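Local coordinates for protein CD180 antigen (Mus musculus, PDB 3T6Q) that may cooperate with MD-1 and TLR4 in the innate immune response of B cells to bacterial lipopolysaccharide, and leads to NF-kappa-B activation, at residues Glu26-Gly29 against Thr30-Asn33; Pro46-Asn50 against Thr51-Arg55; Leu62-Arg66 against Cys67-Trp71. All coordinates share one frame; numbering follows the deposited sequence.

Contact 1 (Glu26-Gly29 against Thr30-Asn33); sequences EIPG and TLPN. With NAG (2-acetamido-2-deoxy-beta-D-glucopyranose), chain Q.
Pro28 and Leu31 are the ends of a type I beta turn, with Gly29 and Thr30 at its exposed corner. The polar link is a single backbone bond: Leu31 N donates to Pro28 O over 3.2 Å, nearly straight at the hydrogen (169°), although the donor stands well above the carbonyl plane. The apolar contacts gather on one methyl of Leu31: CD1 reaches Ile27 CG2 at 3.6 Å and Pro28 CD at 3.8 Å. Leu31 holds CG beside its own backbone N (chi1 -64°), which carries the branch back toward the proline ring; the Leu31 and Ile27 side chains cross at about a right angle. Thr30 OG1 packs loosely against Pro28 CB at 4.0 Å. The third feature is covalent: past the turn, Asn33 ND2 is joined to C1 of an N-acetylglucosamine at 1.5 Å. Arg55 bonds both Leu31 O and Asn33 OD1, bracing the exit of the turn and the amide that bears the sugar. Within this N-terminal LRRNT region, one hydrogen bond and an aliphatic cluster close the turn, while its glycine-threonine corner is exposed and the sugar hangs from a partly exposed asparagine.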
# COMPACT_ATOMS: atom_id res chain seq x y z
N GLU A 26 -1.88 -2.21 26.39
CA GLU A 26 -2.40 -0.99 27.02
C GLU A 26 -1.23 -0.25 27.62
O GLU A 26 -0.15 -0.82 27.79
CB GLU A 26 -3.41 -1.35 28.13
CG GLU A 26 -2.80 -2.20 29.23
CD GLU A 26 -3.82 -2.62 30.29
OE1 GLU A 26 -3.43 -2.75 31.48
OE2 GLU A 26 -5.01 -2.84 29.96
N ILE A 27 -1.43 1.00 27.99
CA ILE A 27 -0.37 1.75 28.65
C ILE A 27 -0.16 1.20 30.07
O ILE A 27 -1.13 1.06 30.80
CB ILE A 27 -0.72 3.25 28.70
CG1 ILE A 27 -0.60 3.82 27.31
CG2 ILE A 27 0.19 4.01 29.66
CD1 ILE A 27 -1.36 5.10 27.16
N PRO A 28 1.08 0.87 30.44
CA PRO A 28 1.27 0.27 31.76
C PRO A 28 0.83 1.18 32.90
O PRO A 28 1.04 2.41 32.86
CB PRO A 28 2.77 0.01 31.81
CG PRO A 28 3.13 -0.23 30.38
CD PRO A 28 2.31 0.78 29.64
N GLY A 29 0.21 0.59 33.91
CA GLY A 29 -0.28 1.36 35.05
C GLY A 29 0.86 2.00 35.82
O GLY A 29 0.66 3.00 36.48
N THR A 30 2.05 1.42 35.73
CA THR A 30 3.22 1.97 36.41
C THR A 30 3.84 3.23 35.79
O THR A 30 4.77 3.79 36.37
CB THR A 30 4.34 0.92 36.57
OG1 THR A 30 4.71 0.41 35.29
CG2 THR A 30 3.89 -0.23 37.47
N LEU A 31 3.37 3.68 34.62
CA LEU A 31 3.93 4.91 34.00
C LEU A 31 3.32 6.12 34.67
O LEU A 31 2.09 6.21 34.72
CB LEU A 31 3.67 5.01 32.49
CG LEU A 31 4.26 4.00 31.49
CD1 LEU A 31 3.73 4.32 30.09
CD2 LEU A 31 5.78 3.99 31.50
N PRO A 32 4.16 7.05 35.14
CA PRO A 32 3.66 8.22 35.88
C PRO A 32 2.80 9.15 35.03
O PRO A 32 2.98 9.24 33.80
CB PRO A 32 4.94 8.93 36.34
CG PRO A 32 5.98 8.50 35.34
CD PRO A 32 5.63 7.07 35.05
N ASN A 33 1.88 9.84 35.69
CA ASN A 33 0.98 10.80 35.05
C ASN A 33 1.71 11.98 34.44
O ASN A 33 1.18 12.70 33.58
CB ASN A 33 -0.05 11.31 36.07
CG ASN A 33 -1.10 10.26 36.41
OD1 ASN A 33 -1.34 9.32 35.64
ND2 ASN A 33 -1.73 10.44 37.58
C1 NAG Q . -2.78 9.59 38.11
C2 NAG Q . -2.88 10.28 39.48
C3 NAG Q . -4.26 10.23 40.15
C4 NAG Q . -5.45 10.11 39.19
C5 NAG Q . -5.09 9.28 37.96
C6 NAG Q . -6.22 9.26 36.93
C7 NAG Q . -1.04 10.48 41.05
C8 NAG Q . -0.09 9.77 41.98
N2 NAG Q . -1.92 9.71 40.40
O3 NAG Q . -4.40 11.40 40.94
O4 NAG Q . -6.53 9.52 39.86
O5 NAG Q . -3.95 9.85 37.37
O6 NAG Q . -6.20 10.45 36.18
O7 NAG Q . -0.99 11.71 40.91

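Contact 2 (Pro46-Asn50 against Thr51-Arg55); sequences PTIQN and TTFSR. With NAG (2-acetamido-2-deoxy-beta-D-glucopyranose), chain R.
The N-glycosylation site of the first leucine-rich repeat lies in this turn, where Asn50, Thr51 and Thr52 form an Asn-X-Thr sequon one residue beyond strand 47-48. Asn50 ND2 is bonded to C1 of the N-acetylglucosamine at 1.5 Å, and Thr51 CG2 approaches the sugar's N2 to 3.7 Å. Two bonds between Gln49 and Thr52 close the turn. Gln49 N donates to Thr52 OG1 (2.9 Å, 153° at the hydrogen), and Thr52 N returns a straighter bond of 3.0 Å to Gln49 O (168°), coming from above the carbonyl plane. With OG1 beside its own backbone N (chi1 -53°), Thr52 presents the hydroxyl to Gln49 and lays its methyl CG2 over the centre of the Phe53 ring. The bent Gln49 chain crosses Thr52 at about a right angle; its OE1 takes the hydroxyl of Thr47 on a lone pair in the amide plane, which fixes how the amide is turned. A water joins Asn50 O to Phe53 N, 2.8 Å from each, and another binds Thr52 OG1. On the buried side, Ile48 CD1 meets the edge of the Phe53 ring at CE1, 4.1 Å away. Phe53 also touches Ile27 and Leu64 and lies nearly parallel to the ring of Phe77. Strand 47-48 pairs in parallel with strand 71-72, whose Ile72 packs against Ile48, so the glycosylated turn stands at the edge of this small sheet.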
# COMPACT_ATOMS: atom_id res chain seq x y z
N PRO A 46 -4.75 -3.09 18.82
CA PRO A 46 -5.57 -3.26 17.63
C PRO A 46 -6.57 -2.11 17.47
O PRO A 46 -6.83 -1.68 16.34
CB PRO A 46 -6.27 -4.63 17.89
CG PRO A 46 -5.27 -5.36 18.69
CD PRO A 46 -4.69 -4.33 19.63
N THR A 47 -7.09 -1.58 18.58
CA THR A 47 -7.92 -0.36 18.48
C THR A 47 -7.41 0.59 19.55
O THR A 47 -6.97 0.14 20.59
CB THR A 47 -9.42 -0.61 18.77
OG1 THR A 47 -9.56 -1.01 20.13
CG2 THR A 47 -10.03 -1.71 17.86
N ILE A 48 -7.41 1.88 19.25
CA ILE A 48 -7.15 2.88 20.27
C ILE A 48 -8.40 3.77 20.28
O ILE A 48 -9.12 3.92 19.24
CB ILE A 48 -5.80 3.66 20.04
CG1 ILE A 48 -5.79 4.35 18.64
CG2 ILE A 48 -4.63 2.68 20.16
CD1 ILE A 48 -4.50 5.16 18.37
N GLN A 49 -8.69 4.33 21.44
CA GLN A 49 -9.99 4.96 21.64
C GLN A 49 -9.85 5.92 22.86
O GLN A 49 -8.77 6.05 23.41
CB GLN A 49 -11.07 3.87 21.87
CG GLN A 49 -10.84 2.98 23.10
CD GLN A 49 -10.12 1.70 22.77
OE1 GLN A 49 -10.20 1.20 21.65
NE2 GLN A 49 -9.41 1.16 23.74
N ASN A 50 -10.95 6.54 23.27
CA ASN A 50 -10.93 7.61 24.29
C ASN A 50 -10.32 7.21 25.61
O ASN A 50 -9.75 8.06 26.29
CB ASN A 50 -12.33 8.21 24.49
CG ASN A 50 -13.30 7.25 25.18
OD1 ASN A 50 -13.29 6.04 24.95
ND2 ASN A 50 -14.15 7.80 26.06
N THR A 51 -10.34 5.92 25.94
CA THR A 51 -9.77 5.44 27.19
C THR A 51 -8.28 5.05 27.14
O THR A 51 -7.65 4.79 28.18
CB THR A 51 -10.55 4.22 27.69
OG1 THR A 51 -10.66 3.29 26.60
CG2 THR A 51 -11.97 4.62 28.14
N THR A 52 -7.71 4.96 25.95
CA THR A 52 -6.36 4.40 25.82
C THR A 52 -5.28 5.26 26.49
O THR A 52 -4.40 4.74 27.19
CB THR A 52 -6.00 4.21 24.34
OG1 THR A 52 -7.05 3.46 23.71
CG2 THR A 52 -4.64 3.52 24.22
N PHE A 53 -5.36 6.57 26.28
CA PHE A 53 -4.26 7.47 26.71
C PHE A 53 -4.72 8.52 27.75
O PHE A 53 -3.93 9.40 28.13
CB PHE A 53 -3.66 8.20 25.48
CG PHE A 53 -3.13 7.27 24.38
CD1 PHE A 53 -3.76 7.23 23.13
CD2 PHE A 53 -2.01 6.47 24.59
CE1 PHE A 53 -3.29 6.37 22.14
CE2 PHE A 53 -1.53 5.59 23.58
CZ PHE A 53 -2.17 5.56 22.36
N SER A 54 -5.98 8.46 28.19
CA SER A 54 -6.60 9.62 28.87
C SER A 54 -5.91 10.09 30.16
O SER A 54 -6.01 11.26 30.49
CB SER A 54 -8.11 9.42 29.09
OG SER A 54 -8.33 8.27 29.86
N ARG A 55 -5.17 9.22 30.85
CA ARG A 55 -4.48 9.72 32.05
C ARG A 55 -3.13 10.43 31.80
O ARG A 55 -2.64 11.15 32.67
CB ARG A 55 -4.39 8.64 33.12
CG ARG A 55 -3.35 7.60 32.84
CD ARG A 55 -3.24 6.69 34.04
NE ARG A 55 -2.26 5.66 33.79
CZ ARG A 55 -0.97 5.78 34.05
NH1 ARG A 55 -0.15 4.78 33.78
NH2 ARG A 55 -0.50 6.91 34.59
C1 NAG R . -15.14 7.03 26.79
C2 NAG R . -15.39 7.59 28.20
C3 NAG R . -16.65 6.95 28.82
C4 NAG R . -17.83 6.82 27.84
C5 NAG R . -17.31 6.15 26.58
C6 NAG R . -18.36 5.84 25.52
C7 NAG R . -13.26 8.45 29.14
C8 NAG R . -12.07 8.23 30.02
N2 NAG R . -14.19 7.48 29.04
O3 NAG R . -17.08 7.76 29.87
O4 NAG R . -18.89 6.10 28.44
O5 NAG R . -16.35 7.01 26.03
O6 NAG R . -18.81 7.04 24.97
O7 NAG R . -13.31 9.53 28.55
O HOH W 1 -6.33 0.76 23.97
O HOH W 2 -7.20 8.41 25.27

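Contact 3 (Leu62-Arg66 against Cys67-Trp71); sequences LDLTR and CQIYW
Asp63 OD1 is gripped twice by Thr65, just where strand 61-63 gives way to the loop in which Leu64 meets Cys67 and Ile69. Thr65 N donates to it at 3.0 Å, a bond to the backbone N two residues on that makes an Asx turn; this N-H comes to the anti side of the oxygen, tilted out of the carboxylate plane. The hydroxyl of Thr65 takes the syn lone pair of the same oxygen in a short bond of 2.5 Å. The other carboxylate oxygen, Asp63 OD2, looks outward to a basic side chain on the chain of another protein, probably MD-1, with which it forms a salt bridge. Across the turn the contacts are chiefly apolar. Ile69 points its CD1 methyl at Leu64 CB, 4.0 Å away. Cys67 turns its sulfur beside its own backbone N (chi1 -82°), bringing SG to 3.6 Å from Leu64 O and 4.4 Å from Leu64 CB. Arg66 and Gln68, either side of Cys67, both have left-handed backbone conformations (positive phi). Arg66, bent at chi3, bonds through NE to the backbone of the other protein. Cys67 stands at the consensus position that holds asparagine in many leucine-rich repeats; the equivalent Asn91 of the next repeat takes Cys67 N and Ile69 N on OD1 and donates through ND2 to Leu64 O. Three backbone atoms of the loop are thus served by the next repeat, as in the asparagine ladder of this fold. The chemistry divides by side: Leu64, Cys67 and Ile69 are buried in the solenoid, while Asp63 offers the partner protein a carboxylate oxygen, probably held in place by the two bonds from Thr65, and Arg66 an N-H.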
# COMPACT_ATOMS: atom_id res chain seq x y z
N LEU A 62 4.60 11.29 21.38
CA LEU A 62 4.05 9.94 21.50
C LEU A 62 4.34 9.15 20.20
O LEU A 62 3.89 9.53 19.14
CB LEU A 62 2.52 10.03 21.72
CG LEU A 62 1.71 8.71 21.76
CD1 LEU A 62 2.25 7.83 22.85
CD2 LEU A 62 0.22 9.02 21.92
N ASP A 63 5.09 8.07 20.31
CA ASP A 63 5.43 7.26 19.14
C ASP A 63 4.73 5.88 19.22
O ASP A 63 5.06 5.03 20.06
CB ASP A 63 6.95 7.10 19.11
CG ASP A 63 7.49 6.38 17.84
OD1 ASP A 63 6.71 5.94 16.97
OD2 ASP A 63 8.73 6.26 17.76
N LEU A 64 3.78 5.69 18.30
CA LEU A 64 3.01 4.46 18.15
C LEU A 64 3.40 3.69 16.82
O LEU A 64 2.59 2.96 16.25
CB LEU A 64 1.53 4.84 18.15
CG LEU A 64 1.04 5.53 19.46
CD1 LEU A 64 -0.31 6.18 19.22
CD2 LEU A 64 1.01 4.57 20.62
N THR A 65 4.63 3.87 16.37
CA THR A 65 5.16 3.18 15.18
C THR A 65 4.91 1.68 15.24
O THR A 65 5.24 1.04 16.24
CB THR A 65 6.68 3.41 15.05
OG1 THR A 65 6.92 4.77 14.73
CG2 THR A 65 7.31 2.48 13.95
N ARG A 66 4.30 1.14 14.19
CA ARG A 66 4.10 -0.29 14.04
C ARG A 66 3.54 -0.96 15.33
O ARG A 66 4.15 -1.89 15.90
CB ARG A 66 5.35 -1.01 13.51
CG ARG A 66 5.05 -2.47 13.12
CD ARG A 66 6.02 -3.16 12.17
NE ARG A 66 5.94 -2.57 10.84
CZ ARG A 66 5.22 -3.03 9.83
NH1 ARG A 66 5.23 -2.38 8.70
NH2 ARG A 66 4.45 -4.10 9.97
N CYS A 67 2.38 -0.46 15.78
CA CYS A 67 1.69 -1.01 16.97
C CYS A 67 0.48 -1.86 16.59
O CYS A 67 -0.37 -2.13 17.44
CB CYS A 67 1.25 0.13 17.92
SG CYS A 67 2.65 0.61 18.94
N GLN A 68 0.38 -2.24 15.32
CA GLN A 68 -0.75 -3.06 14.85
C GLN A 68 -2.12 -2.38 15.08
O GLN A 68 -3.14 -3.05 15.31
CB GLN A 68 -0.66 -4.48 15.46
CG GLN A 68 0.57 -5.23 14.98
CD GLN A 68 0.73 -6.57 15.67
OE1 GLN A 68 1.76 -6.83 16.28
NE2 GLN A 68 -0.28 -7.42 15.58
N ILE A 69 -2.16 -1.05 14.97
CA ILE A 69 -3.40 -0.31 15.17
C ILE A 69 -4.23 -0.31 13.90
O ILE A 69 -3.74 0.12 12.86
CB ILE A 69 -3.10 1.16 15.56
CG1 ILE A 69 -2.31 1.20 16.86
CG2 ILE A 69 -4.40 1.95 15.67
CD1 ILE A 69 -1.57 2.56 17.03
N TYR A 70 -5.45 -0.86 13.97
CA TYR A 70 -6.40 -0.85 12.86
C TYR A 70 -7.45 0.23 13.00
O TYR A 70 -8.01 0.65 12.00
CB TYR A 70 -7.11 -2.22 12.76
CG TYR A 70 -6.16 -3.34 12.34
CD1 TYR A 70 -6.04 -3.69 11.00
CD2 TYR A 70 -5.38 -4.02 13.28
CE1 TYR A 70 -5.18 -4.72 10.60
CE2 TYR A 70 -4.48 -5.03 12.88
CZ TYR A 70 -4.40 -5.38 11.54
OH TYR A 70 -3.54 -6.39 11.11
N TRP A 71 -7.75 0.68 14.23
CA TRP A 71 -8.84 1.62 14.45
C TRP A 71 -8.41 2.76 15.34
O TRP A 71 -7.87 2.52 16.39
CB TRP A 71 -10.05 0.93 15.11
CG TRP A 71 -10.62 -0.15 14.23
CD1 TRP A 71 -10.29 -1.52 14.23
CD2 TRP A 71 -11.56 0.01 13.11
NE1 TRP A 71 -10.99 -2.20 13.25
CE2 TRP A 71 -11.76 -1.33 12.53
CE3 TRP A 71 -12.22 1.09 12.55
CZ2 TRP A 71 -12.61 -1.55 11.46
CZ3 TRP A 71 -13.08 0.85 11.47
CH2 TRP A 71 -13.26 -0.44 10.94

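Overall arrangement
All three are local turns at the N-terminal end of the solenoid, in series along the chain. Contacts 1 and 2 are partly buried surface turns, each bearing a sugar; contact 1 is closed by one backbone bond, contact 2 by a backbone bond together with a threonine hydroxyl. Contact 3 is the more buried: it lacks a clear bond across its halves, relies on the next repeat, and faces a partner protein instead of carrying a glycan. Arg55 ties contact 1 to contact 2, centres about 12 Å apart. Contacts 2 and 3, with centres about 11 Å apart, share backbone pairing, as Pro46 with Tyr70 and Ile48 with Trp71. Contacts 1 and 3 do not touch; Phe53 bridges them.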